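Local coordinates for protein teichoic acid D-alanine hydrolase (Staphylococcus aureus, PDB 5ZH8) that removes D-alanyl groups from wall teichoic acid and lipoteichoic acid as an esterase, and affects methicillin resistance, autolysis and cell wall structure, at residues N89-I94 with T121-G126; G107-D110 with G114-N117; L260-A265 with L271-P276. All blocks are in the same frame, centred on the assembly; numbering follows the deposited sequence.

Interaction 1: residues N89-I94 with T121-G126; sequences NGSVAI and TMFLIG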
# COMPACT_ATOMS: atom_id res chain seq x y z
N ASN A 89 -4.29 13.08 5.89
CA ASN A 89 -4.61 13.84 4.68
C ASN A 89 -5.85 13.25 4.01
O ASN A 89 -5.77 12.22 3.34
CB ASN A 89 -3.42 13.85 3.72
CG ASN A 89 -3.55 14.93 2.65
OD1 ASN A 89 -2.92 15.98 2.75
ND2 ASN A 89 -4.37 14.68 1.63
N GLY A 90 -6.98 13.91 4.21
CA GLY A 90 -8.25 13.45 3.66
C GLY A 90 -9.42 14.11 4.36
O GLY A 90 -9.32 15.27 4.75
N SER A 91 -10.51 13.37 4.55
CA SER A 91 -11.74 13.92 5.12
C SER A 91 -12.47 12.93 6.00
O SER A 91 -12.42 11.72 5.77
CB SER A 91 -12.69 14.35 4.00
OG SER A 91 -13.91 14.85 4.53
N VAL A 92 -13.18 13.46 6.99
CA VAL A 92 -13.94 12.64 7.92
C VAL A 92 -15.39 13.10 7.94
O VAL A 92 -15.69 14.27 7.73
CB VAL A 92 -13.35 12.70 9.35
CG1 VAL A 92 -13.52 14.08 9.97
CG2 VAL A 92 -13.96 11.62 10.23
N ALA A 93 -16.29 12.15 8.17
CA ALA A 93 -17.69 12.44 8.43
C ALA A 93 -18.21 11.43 9.45
O ALA A 93 -18.00 10.23 9.31
CB ALA A 93 -18.50 12.36 7.14
N ILE A 94 -18.88 11.94 10.48
CA ILE A 94 -19.41 11.09 11.54
C ILE A 94 -20.87 11.45 11.81
O ILE A 94 -21.19 12.61 12.07
CB ILE A 94 -18.59 11.23 12.84
CG1 ILE A 94 -17.12 10.89 12.57
CG2 ILE A 94 -19.18 10.33 13.93
CD1 ILE A 94 -16.20 11.04 13.76
N THR A 121 -15.01 17.84 -0.97
CA THR A 121 -14.11 16.92 -1.63
C THR A 121 -14.70 15.52 -1.75
O THR A 121 -15.16 14.93 -0.75
CB THR A 121 -12.77 16.80 -0.89
OG1 THR A 121 -12.21 18.11 -0.70
CG2 THR A 121 -11.80 15.94 -1.67
N MET A 122 -14.69 14.99 -2.97
CA MET A 122 -15.20 13.66 -3.27
C MET A 122 -14.03 12.73 -3.53
O MET A 122 -13.14 13.05 -4.32
CB MET A 122 -16.12 13.72 -4.50
CG MET A 122 -17.33 14.61 -4.30
SD MET A 122 -18.10 15.17 -5.82
CE MET A 122 -18.92 13.69 -6.40
N PHE A 123 -14.04 11.57 -2.87
CA PHE A 123 -12.94 10.62 -2.95
C PHE A 123 -13.34 9.38 -3.72
O PHE A 123 -14.48 8.94 -3.65
CB PHE A 123 -12.50 10.21 -1.54
CG PHE A 123 -11.97 11.35 -0.73
CD1 PHE A 123 -12.84 12.22 -0.10
CD2 PHE A 123 -10.61 11.55 -0.60
CE1 PHE A 123 -12.36 13.27 0.65
CE2 PHE A 123 -10.13 12.61 0.14
CZ PHE A 123 -11.00 13.47 0.77
N LEU A 124 -12.39 8.83 -4.47
CA LEU A 124 -12.57 7.56 -5.15
C LEU A 124 -12.83 6.47 -4.11
O LEU A 124 -11.94 6.11 -3.34
CB LEU A 124 -11.32 7.23 -5.98
CG LEU A 124 -11.27 5.92 -6.76
CD1 LEU A 124 -12.48 5.81 -7.69
CD2 LEU A 124 -9.97 5.85 -7.55
N ILE A 125 -14.05 5.95 -4.08
CA ILE A 125 -14.43 4.98 -3.06
C ILE A 125 -13.95 3.58 -3.37
O ILE A 125 -14.04 2.70 -2.51
CB ILE A 125 -15.96 4.97 -2.80
CG1 ILE A 125 -16.73 4.36 -3.98
CG2 ILE A 125 -16.46 6.37 -2.50
CD1 ILE A 125 -18.22 4.21 -3.73
N GLY A 126 -13.46 3.36 -4.59
CA GLY A 126 -12.98 2.05 -5.01
C GLY A 126 -13.97 0.94 -4.71
O GLY A 126 -15.17 1.06 -4.97

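Interaction 2: residues G107-D110 with G114-N117; sequences GYQD and GIKN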
# COMPACT_ATOMS: atom_id res chain seq x y z
N GLY A 107 -5.52 18.49 5.30
CA GLY A 107 -4.52 18.45 4.24
C GLY A 107 -5.08 18.81 2.87
O GLY A 107 -6.06 19.56 2.77
N TYR A 108 -4.48 18.26 1.81
CA TYR A 108 -4.77 18.69 0.45
C TYR A 108 -5.53 17.68 -0.41
O TYR A 108 -5.24 16.48 -0.39
CB TYR A 108 -3.46 19.06 -0.25
CG TYR A 108 -2.80 20.27 0.35
CD1 TYR A 108 -1.93 20.15 1.44
CD2 TYR A 108 -3.08 21.55 -0.13
CE1 TYR A 108 -1.33 21.27 2.00
CE2 TYR A 108 -2.48 22.66 0.43
CZ TYR A 108 -1.62 22.52 1.49
OH TYR A 108 -1.04 23.63 2.03
N GLN A 109 -6.50 18.19 -1.15
CA GLN A 109 -7.21 17.44 -2.18
C GLN A 109 -6.35 17.32 -3.43
O GLN A 109 -6.28 16.26 -4.06
CB GLN A 109 -8.52 18.15 -2.52
CG GLN A 109 -9.31 17.55 -3.67
CD GLN A 109 -10.42 18.48 -4.11
OE1 GLN A 109 -11.19 18.97 -3.28
NE2 GLN A 109 -10.50 18.74 -5.41
N ASP A 110 -5.70 18.43 -3.79
CA ASP A 110 -4.76 18.48 -4.89
C ASP A 110 -3.51 19.21 -4.40
O ASP A 110 -3.57 20.40 -4.10
CB ASP A 110 -5.39 19.22 -6.07
CG ASP A 110 -4.46 19.31 -7.29
OD1 ASP A 110 -3.23 19.16 -7.13
OD2 ASP A 110 -4.97 19.55 -8.41
N GLY A 114 -2.56 23.16 -4.79
CA GLY A 114 -2.73 23.68 -3.43
C GLY A 114 -4.17 23.71 -2.93
O GLY A 114 -4.48 24.48 -2.02
N ILE A 115 -5.04 22.89 -3.51
CA ILE A 115 -6.45 22.86 -3.12
C ILE A 115 -6.60 22.02 -1.86
O ILE A 115 -6.28 20.83 -1.86
CB ILE A 115 -7.33 22.23 -4.22
CG1 ILE A 115 -7.22 23.03 -5.53
CG2 ILE A 115 -8.78 22.11 -3.76
CD1 ILE A 115 -7.68 22.26 -6.75
N LYS A 116 -7.09 22.65 -0.80
CA LYS A 116 -7.29 21.96 0.48
C LYS A 116 -8.48 21.02 0.43
O LYS A 116 -9.42 21.26 -0.32
CB LYS A 116 -7.47 22.97 1.62
CG LYS A 116 -6.18 23.68 2.01
CD LYS A 116 -6.09 23.88 3.51
CE LYS A 116 -4.74 24.44 3.95
NZ LYS A 116 -4.57 25.87 3.53
N ASN A 117 -8.43 19.95 1.21
CA ASN A 117 -9.59 19.05 1.40
C ASN A 117 -10.69 19.77 2.18
O ASN A 117 -10.44 20.33 3.24
CB ASN A 117 -9.19 17.79 2.18
CG ASN A 117 -8.50 16.76 1.31
OD1 ASN A 117 -8.96 16.45 0.22
ND2 ASN A 117 -7.40 16.21 1.81

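Interaction 3: residues L260-A265 with L271-P276; sequences LAKGYA and LSFLRP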
# COMPACT_ATOMS: atom_id res chain seq x y z
N LEU A 260 -13.16 16.46 -7.28
CA LEU A 260 -12.64 15.09 -7.33
C LEU A 260 -11.20 15.05 -6.82
O LEU A 260 -10.32 15.66 -7.41
CB LEU A 260 -12.74 14.52 -8.76
CG LEU A 260 -14.00 13.72 -9.16
CD1 LEU A 260 -15.32 14.23 -8.58
CD2 LEU A 260 -14.08 13.63 -10.68
N ALA A 261 -10.99 14.31 -5.74
CA ALA A 261 -9.68 14.23 -5.09
C ALA A 261 -8.67 13.46 -5.91
O ALA A 261 -9.00 12.54 -6.65
CB ALA A 261 -9.82 13.59 -3.71
N LYS A 262 -7.41 13.84 -5.76
CA LYS A 262 -6.29 13.14 -6.37
C LYS A 262 -5.66 12.25 -5.30
O LYS A 262 -5.51 12.67 -4.16
CB LYS A 262 -5.26 14.15 -6.89
CG LYS A 262 -5.84 15.16 -7.87
CD LYS A 262 -4.84 16.24 -8.27
CE LYS A 262 -3.86 15.77 -9.33
NZ LYS A 262 -2.88 16.84 -9.70
N GLY A 263 -5.32 11.03 -5.69
CA GLY A 263 -4.69 10.07 -4.78
C GLY A 263 -3.19 10.09 -4.95
O GLY A 263 -2.68 10.37 -6.04
N TYR A 264 -2.48 9.78 -3.87
CA TYR A 264 -1.02 9.87 -3.87
C TYR A 264 -0.35 8.68 -3.20
O TYR A 264 -0.91 8.05 -2.29
CB TYR A 264 -0.58 11.16 -3.18
CG TYR A 264 -1.03 12.41 -3.90
CD1 TYR A 264 -0.25 12.98 -4.89
CD2 TYR A 264 -2.24 13.02 -3.58
CE1 TYR A 264 -0.66 14.13 -5.55
CE2 TYR A 264 -2.66 14.16 -4.24
CZ TYR A 264 -1.86 14.72 -5.22
OH TYR A 264 -2.26 15.86 -5.88
N ALA A 265 0.85 8.37 -3.66
CA ALA A 265 1.69 7.37 -3.03
C ALA A 265 3.16 7.77 -3.17
O ALA A 265 3.53 8.37 -4.18
CB ALA A 265 1.44 6.01 -3.66
N LEU A 271 6.41 12.40 -3.42
CA LEU A 271 4.97 12.17 -3.43
C LEU A 271 4.44 12.27 -4.86
O LEU A 271 4.64 13.30 -5.51
CB LEU A 271 4.28 13.24 -2.57
CG LEU A 271 2.78 13.13 -2.33
CD1 LEU A 271 2.45 11.90 -1.50
CD2 LEU A 271 2.29 14.39 -1.63
N SER A 272 3.79 11.22 -5.36
CA SER A 272 3.38 11.19 -6.77
C SER A 272 1.91 10.82 -6.98
O SER A 272 1.39 9.90 -6.35
CB SER A 272 4.30 10.27 -7.58
OG SER A 272 4.28 8.94 -7.09
N PHE A 273 1.27 11.54 -7.89
CA PHE A 273 -0.14 11.39 -8.19
C PHE A 273 -0.39 10.17 -9.07
O PHE A 273 0.20 10.02 -10.13
CB PHE A 273 -0.66 12.65 -8.88
CG PHE A 273 -1.96 12.47 -9.62
CD1 PHE A 273 -3.10 12.00 -8.96
CD2 PHE A 273 -2.06 12.80 -10.97
CE1 PHE A 273 -4.30 11.85 -9.64
CE2 PHE A 273 -3.26 12.65 -11.64
CZ PHE A 273 -4.38 12.17 -10.98
N LEU A 274 -1.28 9.30 -8.60
CA LEU A 274 -1.66 8.08 -9.30
C LEU A 274 -2.95 8.33 -10.08
O LEU A 274 -4.05 8.25 -9.52
CB LEU A 274 -1.89 6.93 -8.30
CG LEU A 274 -0.73 6.44 -7.45
CD1 LEU A 274 -1.17 5.22 -6.67
CD2 LEU A 274 0.49 6.13 -8.30
N ARG A 275 -2.81 8.61 -11.37
CA ARG A 275 -3.95 8.96 -12.22
C ARG A 275 -4.77 7.73 -12.55
O ARG A 275 -4.23 6.75 -13.08
CB ARG A 275 -3.46 9.62 -13.52
CG ARG A 275 -4.54 10.29 -14.35
CD ARG A 275 -3.92 11.31 -15.32
NE ARG A 275 -4.94 12.02 -16.10
CZ ARG A 275 -5.52 11.57 -17.21
NH1 ARG A 275 -5.19 10.39 -17.73
NH2 ARG A 275 -6.45 12.31 -17.82
N PRO A 276 -6.08 7.75 -12.23
CA PRO A 276 -6.95 6.66 -12.66
C PRO A 276 -7.02 6.59 -14.19
O PRO A 276 -7.32 7.59 -14.84
CB PRO A 276 -8.31 7.04 -12.07
CG PRO A 276 -8.00 7.92 -10.91
CD PRO A 276 -6.79 8.69 -11.34

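Interaction 1: residues N89-I94 with T121-G126
F123 meets G90 and S91 because its first torsion (chi1 -63°) sets CG opposite its own carbonyl carbon, and chi2 of 80° turns the ring so that its outer end is presented to strand 90-96. On the facing strand, the first torsion of S91 (chi1 178°) swings OG away from the backbone N and leaves the methylene to do the touching. The nearest pair is S91 CB to F123 CE1 at 3.5 Å. F123 CZ lies 4.0 Å from the carbonyl carbon G90 C and 3.8 Å from S91 N, so the ring end rests on the peptide link joining these two residues. On its other flank, F123 CE2 approaches G90 CA at 4.1 Å. Both G90 C and S91 CB come to the ring obliquely. The evidence for plain van der Waals packing is consistent: no hydrogen bond crosses the contact, only 100 Å² is buried, and the F123 and G90 CA atoms stand 8.6 Å apart, too far for strand pairing. All three touching residues are buried. S91 OG has a weak hydrogen bond to K104 O. Strand 90-96 runs between strands 99-106 and 359-365 of the large antiparallel sheet, which with its packed helices is consistent with a beta-lactamase family core. The ring bridges to it from strand 123-124, which edges a small sheet beside strand 288-290. A364 of strand 359-365 and P292 of helix 292-303 also touch F123, placing its ring where the large sheet, the small sheet and that helix converge.

Interaction 2: residues G107-D110 with G114-N117
The base of Q109 lies against N117 and its amide end against I115. Q109 CB packs 3.3 Å from N117 OD1 and 3.6 Å from I115 O, and its CG passes N117 OD1 more loosely at 4.1 Å. With CG turned opposite the backbone N (chi1 175°) and the chain extended beyond it, the terminal amide is carried over the I115 branch methyl: Q109 CD and I115 CG2 are 4.0 Å apart. The amide's polar atoms bond outside the two segments, OE1 to T121 OG1 and NE2 to K258 O, which pins both sides of the group. N117 ND2 likewise bonds outside, to Y106 O. Next along the chain, D110 CB packs on I115 CD1 at 3.9 Å. In the backbone, I115 O accepts two main-chain donors, both in its carbonyl plane: Q109 N bends to it (N-H...O 133°), while D110 N comes nearly straight on a lone pair (170°). The return bond, I115 N to D110 O, is 3.0 Å long, and N117 N to G107 O closes the other end at 2.9 Å. Y108 pairs with K116 without hydrogen bonds, their side chains diverging, and the register then slips by one residue before D110 pairs with I115. Q109 and D110 facing I115 make a classic beta bulge, and G114 and I115 facing D110 a G1 bulge: two antiparallel bridges with a corner at 109, a bulged, hairpin-like turn-back after strand 99-106.

Interaction 3: residues L260-A265 with L271-P276
K262 lays its chain across the ring of F273. K262 CE sits over one face, 3.6 Å from the centroid of the F273 ring and only 4° off the ring normal, which defines a CH-pi contact. K262 NZ lies 4.6 Å from the same centroid, still over the face, giving a cation-pi interaction. The bend at chi3 of K262 (80°) folds CE back over the aromatic surface, while K262 CB lies above the CD1-CE1 side of the F273 ring, 3.7 Å from each of these atoms. R275 N covers the opposite face, and G263 O approaches at the edge, near the ring plane, 3.4 Å from F273 CD1. Next to this sandwich, Y264 CE1 packs on F273 CB at 3.6 Å, and Y264 CB takes L271 CD1 at 3.5 Å, the side chains of Y264 and L271 crossing at about a right angle. A265 CB meets L274 CD1 more loosely.

Backbone bonds hold the two strands beside each other. L274 N donates to G263 O, and A265 N and S272 N exchange bonds with the carbonyls S272 O and A265 O. S272 OG, held between the backbone N and carbonyl carbon (chi1 60°), adds a second grip on A265 O at 3.1 Å, nearly along the C=O axis, whereas S272 N comes from above that carbonyl plane. Farther out, E112 OE1 receives both a salt bridge from K262 NZ and a hydrogen bond from Y264 OH, so one carboxylate steadies both side chains. F111 meets the Y264 ring edge-to-face. Y264 and F273 form a non-hydrogen-bonded pair with side chains on one face, A265 and S272 a hydrogen-bonded pair with theirs on the other: the alternation of a two-stranded antiparallel beta hairpin.

How the interactions relate
Interaction 1 is the buried member, centred about 12 Å from the centre of the chain: a ring packed on backbone and a serine methylene between separate sheets, without hydrogen bonds. Interactions 2 and 3, about 22 Å and 18 Å from the centre of the chain, are partly buried turns-back held by main-chain bonds, one irregular through its bulges, the other regular and reinforced by a charged group on an aromatic face. The three adjoin one another. N89 ND2 reaches Y108 O at 2.9 Å, joining 1 to 2; A261 N reaches M122 O at 2.9 Å, joining 3 to 1; and K262 N reaches Q109 O at 3.2 Å, joining 3 to 2. Segment 260-265 thus borders both others.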